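Local coordinates for aggregative adherence fimbrial subunit AggA (Escherichia coli O104:H4 str. C227-11, PDB 4PH8), which forms the major building block of aggregative adherence fimbriae, joined by donor-strand complementation, and probably helps the bacterium attach to host surfaces by binding fibronectin, at residues T42-I47 with G104-N109; G85-N90 with K96-L101. One frame throughout, in Å; residues are numbered along the deposited sequence.

Contact 1: T42-I47 with G104-N109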
# COMPACT_ATOMS: atom_id res chain seq x y z
N THR A 42 -8.20 -10.45 -1.85
CA THR A 42 -7.85 -11.84 -2.00
C THR A 42 -9.08 -12.58 -2.57
O THR A 42 -10.06 -11.94 -2.93
CB THR A 42 -7.36 -12.43 -0.64
OG1 THR A 42 -6.94 -13.78 -0.83
CG2 THR A 42 -8.47 -12.38 0.39
N SER A 43 -9.03 -13.91 -2.64
CA SER A 43 -10.10 -14.68 -3.28
C SER A 43 -11.40 -14.69 -2.45
O SER A 43 -11.39 -14.48 -1.23
CB SER A 43 -9.65 -16.12 -3.52
OG SER A 43 -9.51 -16.77 -2.26
N ASP A 44 -12.52 -14.96 -3.11
CA ASP A 44 -13.80 -15.04 -2.41
C ASP A 44 -13.75 -16.12 -1.31
O ASP A 44 -14.25 -15.90 -0.23
CB ASP A 44 -14.94 -15.34 -3.37
CG ASP A 44 -15.31 -14.14 -4.23
OD1 ASP A 44 -14.85 -13.00 -3.97
OD2 ASP A 44 -16.08 -14.33 -5.18
N GLN A 45 -13.13 -17.26 -1.59
CA GLN A 45 -13.03 -18.30 -0.57
C GLN A 45 -12.20 -17.85 0.62
O GLN A 45 -12.56 -18.13 1.76
CB GLN A 45 -12.49 -19.61 -1.16
CG GLN A 45 -13.51 -20.35 -2.01
CD GLN A 45 -14.85 -20.54 -1.31
OE1 GLN A 45 -15.82 -19.84 -1.60
NE2 GLN A 45 -14.91 -21.48 -0.37
N CYS A 46 -11.13 -17.12 0.38
CA CYS A 46 -10.32 -16.61 1.49
C CYS A 46 -11.04 -15.55 2.32
O CYS A 46 -10.84 -15.48 3.54
CB CYS A 46 -8.99 -16.09 0.99
SG CYS A 46 -7.93 -17.45 0.53
N ILE A 47 -11.90 -14.77 1.67
CA ILE A 47 -12.71 -13.79 2.39
C ILE A 47 -13.72 -14.52 3.28
O ILE A 47 -13.92 -14.15 4.43
CB ILE A 47 -13.38 -12.79 1.42
CG1 ILE A 47 -12.29 -11.93 0.79
CG2 ILE A 47 -14.35 -11.90 2.15
CD1 ILE A 47 -12.74 -11.08 -0.37
N GLY A 104 -19.10 -8.25 1.92
CA GLY A 104 -19.66 -6.95 1.57
C GLY A 104 -18.62 -5.84 1.53
O GLY A 104 -18.94 -4.71 1.21
N ASN A 105 -17.36 -6.19 1.82
CA ASN A 105 -16.30 -5.21 1.96
C ASN A 105 -14.96 -5.88 1.61
O ASN A 105 -14.18 -6.27 2.49
CB ASN A 105 -16.31 -4.68 3.39
CG ASN A 105 -15.61 -3.35 3.52
OD1 ASN A 105 -14.94 -2.88 2.59
ND2 ASN A 105 -15.76 -2.71 4.68
N LYS A 106 -14.71 -6.02 0.32
CA LYS A 106 -13.69 -6.97 -0.16
C LYS A 106 -12.31 -6.38 -0.43
O LYS A 106 -11.38 -7.12 -0.75
CB LYS A 106 -14.19 -7.67 -1.41
CG LYS A 106 -15.43 -8.54 -1.22
CD LYS A 106 -15.61 -9.37 -2.49
CE LYS A 106 -16.79 -10.32 -2.45
NZ LYS A 106 -16.81 -11.06 -3.74
N PHE A 107 -12.18 -5.07 -0.30
CA PHE A 107 -10.93 -4.38 -0.62
C PHE A 107 -10.43 -3.55 0.54
O PHE A 107 -11.22 -2.92 1.24
CB PHE A 107 -11.10 -3.47 -1.84
CG PHE A 107 -11.47 -4.21 -3.08
CD1 PHE A 107 -10.49 -4.72 -3.90
CD2 PHE A 107 -12.81 -4.40 -3.43
CE1 PHE A 107 -10.82 -5.40 -5.06
CE2 PHE A 107 -13.14 -5.10 -4.57
CZ PHE A 107 -12.14 -5.59 -5.39
N LEU A 108 -9.11 -3.57 0.71
CA LEU A 108 -8.38 -2.57 1.48
C LEU A 108 -7.89 -1.52 0.50
O LEU A 108 -7.19 -1.85 -0.46
CB LEU A 108 -7.19 -3.22 2.15
CG LEU A 108 -6.18 -2.31 2.87
CD1 LEU A 108 -6.87 -1.39 3.85
CD2 LEU A 108 -5.16 -3.17 3.58
N ASN A 109 -8.26 -0.27 0.74
CA ASN A 109 -7.82 0.85 -0.09
C ASN A 109 -7.05 1.84 0.78
O ASN A 109 -7.43 2.12 1.93
CB ASN A 109 -9.01 1.56 -0.78
CG ASN A 109 -9.49 0.84 -2.04
OD1 ASN A 109 -8.84 0.93 -3.07
ND2 ASN A 109 -10.64 0.16 -1.97

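Contact 2: G85-N90 with K96-L101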
# COMPACT_ATOMS: atom_id res chain seq x y z
N GLY A 85 -12.97 1.01 6.76
CA GLY A 85 -12.99 -0.31 7.36
C GLY A 85 -11.64 -0.89 7.74
O GLY A 85 -11.56 -1.99 8.28
N ALA A 86 -10.58 -0.15 7.44
CA ALA A 86 -9.21 -0.59 7.70
C ALA A 86 -8.73 0.02 9.01
O ALA A 86 -9.42 0.86 9.60
CB ALA A 86 -8.30 -0.14 6.56
N ASP A 87 -7.58 -0.42 9.48
CA ASP A 87 -6.97 0.12 10.69
C ASP A 87 -5.47 0.20 10.52
O ASP A 87 -4.88 -0.53 9.73
CB ASP A 87 -7.27 -0.81 11.88
CG ASP A 87 -8.64 -0.62 12.43
OD1 ASP A 87 -8.83 0.32 13.22
OD2 ASP A 87 -9.51 -1.45 12.11
N PHE A 88 -4.86 1.08 11.30
CA PHE A 88 -3.41 1.14 11.46
C PHE A 88 -3.02 0.29 12.65
O PHE A 88 -3.76 0.22 13.63
CB PHE A 88 -2.98 2.57 11.74
CG PHE A 88 -3.26 3.52 10.62
CD1 PHE A 88 -2.49 3.49 9.47
CD2 PHE A 88 -4.30 4.43 10.71
CE1 PHE A 88 -2.74 4.37 8.45
CE2 PHE A 88 -4.56 5.31 9.68
CZ PHE A 88 -3.77 5.28 8.55
N VAL A 89 -1.85 -0.33 12.55
CA VAL A 89 -1.27 -1.10 13.65
C VAL A 89 -1.13 -0.23 14.90
O VAL A 89 -0.73 0.94 14.84
CB VAL A 89 0.10 -1.67 13.22
CG1 VAL A 89 0.88 -2.19 14.42
CG2 VAL A 89 -0.09 -2.78 12.21
N ASN A 90 -1.52 -0.82 16.03
CA ASN A 90 -1.34 -0.21 17.36
C ASN A 90 -1.98 1.18 17.50
O ASN A 90 -1.33 2.15 17.96
CB ASN A 90 0.15 -0.19 17.71
CG ASN A 90 0.40 0.03 19.20
OD1 ASN A 90 1.18 0.90 19.59
ND2 ASN A 90 -0.28 -0.75 20.04
N LYS A 96 1.63 0.79 9.32
CA LYS A 96 1.23 -0.47 8.68
C LYS A 96 -0.29 -0.62 8.78
O LYS A 96 -0.89 -0.31 9.80
CB LYS A 96 1.96 -1.65 9.30
CG LYS A 96 1.57 -3.01 8.76
CD LYS A 96 2.48 -4.11 9.29
CE LYS A 96 3.83 -4.11 8.62
NZ LYS A 96 4.74 -5.09 9.29
N ILE A 97 -0.91 -1.07 7.69
CA ILE A 97 -2.37 -1.10 7.59
C ILE A 97 -2.85 -2.53 7.48
O ILE A 97 -2.24 -3.32 6.77
CB ILE A 97 -2.80 -0.39 6.30
CG1 ILE A 97 -2.17 1.01 6.24
CG2 ILE A 97 -4.32 -0.34 6.20
CD1 ILE A 97 -2.01 1.53 4.82
N TYR A 98 -3.95 -2.85 8.15
CA TYR A 98 -4.61 -4.13 7.94
C TYR A 98 -6.10 -3.94 7.81
O TYR A 98 -6.66 -2.90 8.17
CB TYR A 98 -4.31 -5.10 9.09
CG TYR A 98 -4.81 -4.64 10.43
CD1 TYR A 98 -4.01 -3.83 11.24
CD2 TYR A 98 -6.06 -4.99 10.89
CE1 TYR A 98 -4.46 -3.38 12.46
CE2 TYR A 98 -6.53 -4.53 12.11
CZ TYR A 98 -5.72 -3.74 12.89
OH TYR A 98 -6.19 -3.30 14.11
N LYS A 99 -6.74 -4.98 7.29
CA LYS A 99 -8.19 -5.02 7.21
C LYS A 99 -8.67 -6.44 7.13
O LYS A 99 -8.20 -7.19 6.29
CB LYS A 99 -8.67 -4.27 5.99
CG LYS A 99 -10.18 -4.18 5.87
CD LYS A 99 -10.55 -3.25 4.71
CE LYS A 99 -12.05 -3.12 4.53
NZ LYS A 99 -12.42 -2.08 3.53
N LYS A 100 -9.62 -6.79 8.00
CA LYS A 100 -10.32 -8.05 7.92
C LYS A 100 -11.41 -7.88 6.86
O LYS A 100 -12.35 -7.12 7.04
CB LYS A 100 -10.90 -8.42 9.30
CG LYS A 100 -11.97 -9.50 9.31
CD LYS A 100 -11.45 -10.85 8.84
CE LYS A 100 -12.18 -11.99 9.56
NZ LYS A 100 -11.45 -12.44 10.78
N LEU A 101 -11.25 -8.57 5.75
CA LEU A 101 -12.19 -8.46 4.64
C LEU A 101 -13.47 -9.23 4.93
O LEU A 101 -13.46 -10.19 5.69
CB LEU A 101 -11.53 -8.97 3.37
CG LEU A 101 -10.26 -8.23 2.95
CD1 LEU A 101 -9.73 -8.86 1.67
CD2 LEU A 101 -10.50 -6.73 2.75
O HOH W 1 -9.67 -3.26 14.05
O HOH W 2 -5.13 -0.63 15.92

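Contact 1: T42-I47 with G104-N109
Lys106 reaches over to the first turn of the short helix 44-49 and ends against Asp44, its ammonium NZ lying 2.8 Å from Asp44 OD1 in a salt bridge. The two side chains meet at a slant, and NZ stands 47° out of the carboxylate plane, above the group; Asp44 OD2 is farther from Lys106 NZ, at 3.6 Å. Beyond CG the lysine is fully extended, and this straight chain carries its charge from the loop leading into strand 108-114 to the start of the helix. Lower down, the apolar part of the same chain runs at about a right angle to Ile47, which is buried where Asp44 is exposed; Ile47 CD1 touches Lys106 CG at 3.8 Å and also borders CB and CD. In this β-sandwich subunit the helix follows strand 34-41, and Ser43 forms its N-cap: Ser43 OG accepts from Cys46 N at 3.1 Å. Asp44 begins the helix directly after that cap, where the helix dipole would probably favour its negative charge. Cys46 is bonded to Cys14, which ties the helix to the N-terminal part of the chain, while Lys106 O accepts a hydrogen bond from Thr41 OG1.

Contact 2: G85-N90 with K96-L101
Residues 87-88 and 97-100 pair antiparallel, Asp87 and Tyr98 forming a hydrogen-bonded pair through two backbone bonds of 3.0 Å (Asp87 N to Tyr98 O and Tyr98 N to Asp87 O), with Val89 N to Lys96 O continuing the pattern at 2.9 Å. Between these bonds lies the non-hydrogen-bonded pair Phe88-Ile97. On the face bearing Asp87, the Tyr98 ring lies beneath the aspartate: Asp87 CB sits over one ring face, 3.9 Å from its centroid, in a CH-pi contact. Tyr98 CG stands between its backbone N and carbonyl carbon (chi1 62°), which folds the ring across the neighbouring strand, and the Asp87 carboxylate plane is turned 25° from the plane of the Tyr98 ring. One water donates to Asp87 OD2 and another to Phe88 O, each having a weak link to Tyr98 OH. On the Tyr98 side too, Val89 CG2 lies 4.2 Å from Tyr98 CD1. Val89 runs alongside Lys96, with Val89 CG2 3.7 Å from Lys96 CB, before the lysine bends at chi3 (-76°). The pairing is a β-hairpin at the margin of the sandwich, where strand 97-100 also bonds to strand 52-68, Tyr98 meets the ring of Trp54 and Lys96 makes a cation-pi contact with Trp56. On the other face Phe88 and Ile97 run side by side, Phe88 CE1 lying 4.1 Å from Ile97 CG1, and Ala86 CB packs on Ile97 CG2. The extended Lys99 passes Gly85, its CG 3.5 Å from Gly85 O; its ammonium is held by Phe107 O and Asn105 OD1 and forms a salt bridge with Asp83.

How the contacts relate
From the N terminus, the chain runs through strand 34-41 into residues 42-47, the first half of contact 1, and meets them again at 104-109, closing a long loop with 56 residues between the segments. Contact 2 is a local closure lying wholly within that loop: 85-90 meets 96-101 across five intervening residues, so the two contacts nest and do not cross. Strand 97-100 leads on to strand 108-114, and the contacts touch on the way, the Lys99 ammonium probably hydrogen-bonded to Asn105 OD1 and Phe107 O while Leu108 packs on Ala86. Contact 1 joins the helix after strand 34-41 to the loop leading into strand 108-114, and contact 2 adds the edge strand 87-88 to strand 97-100.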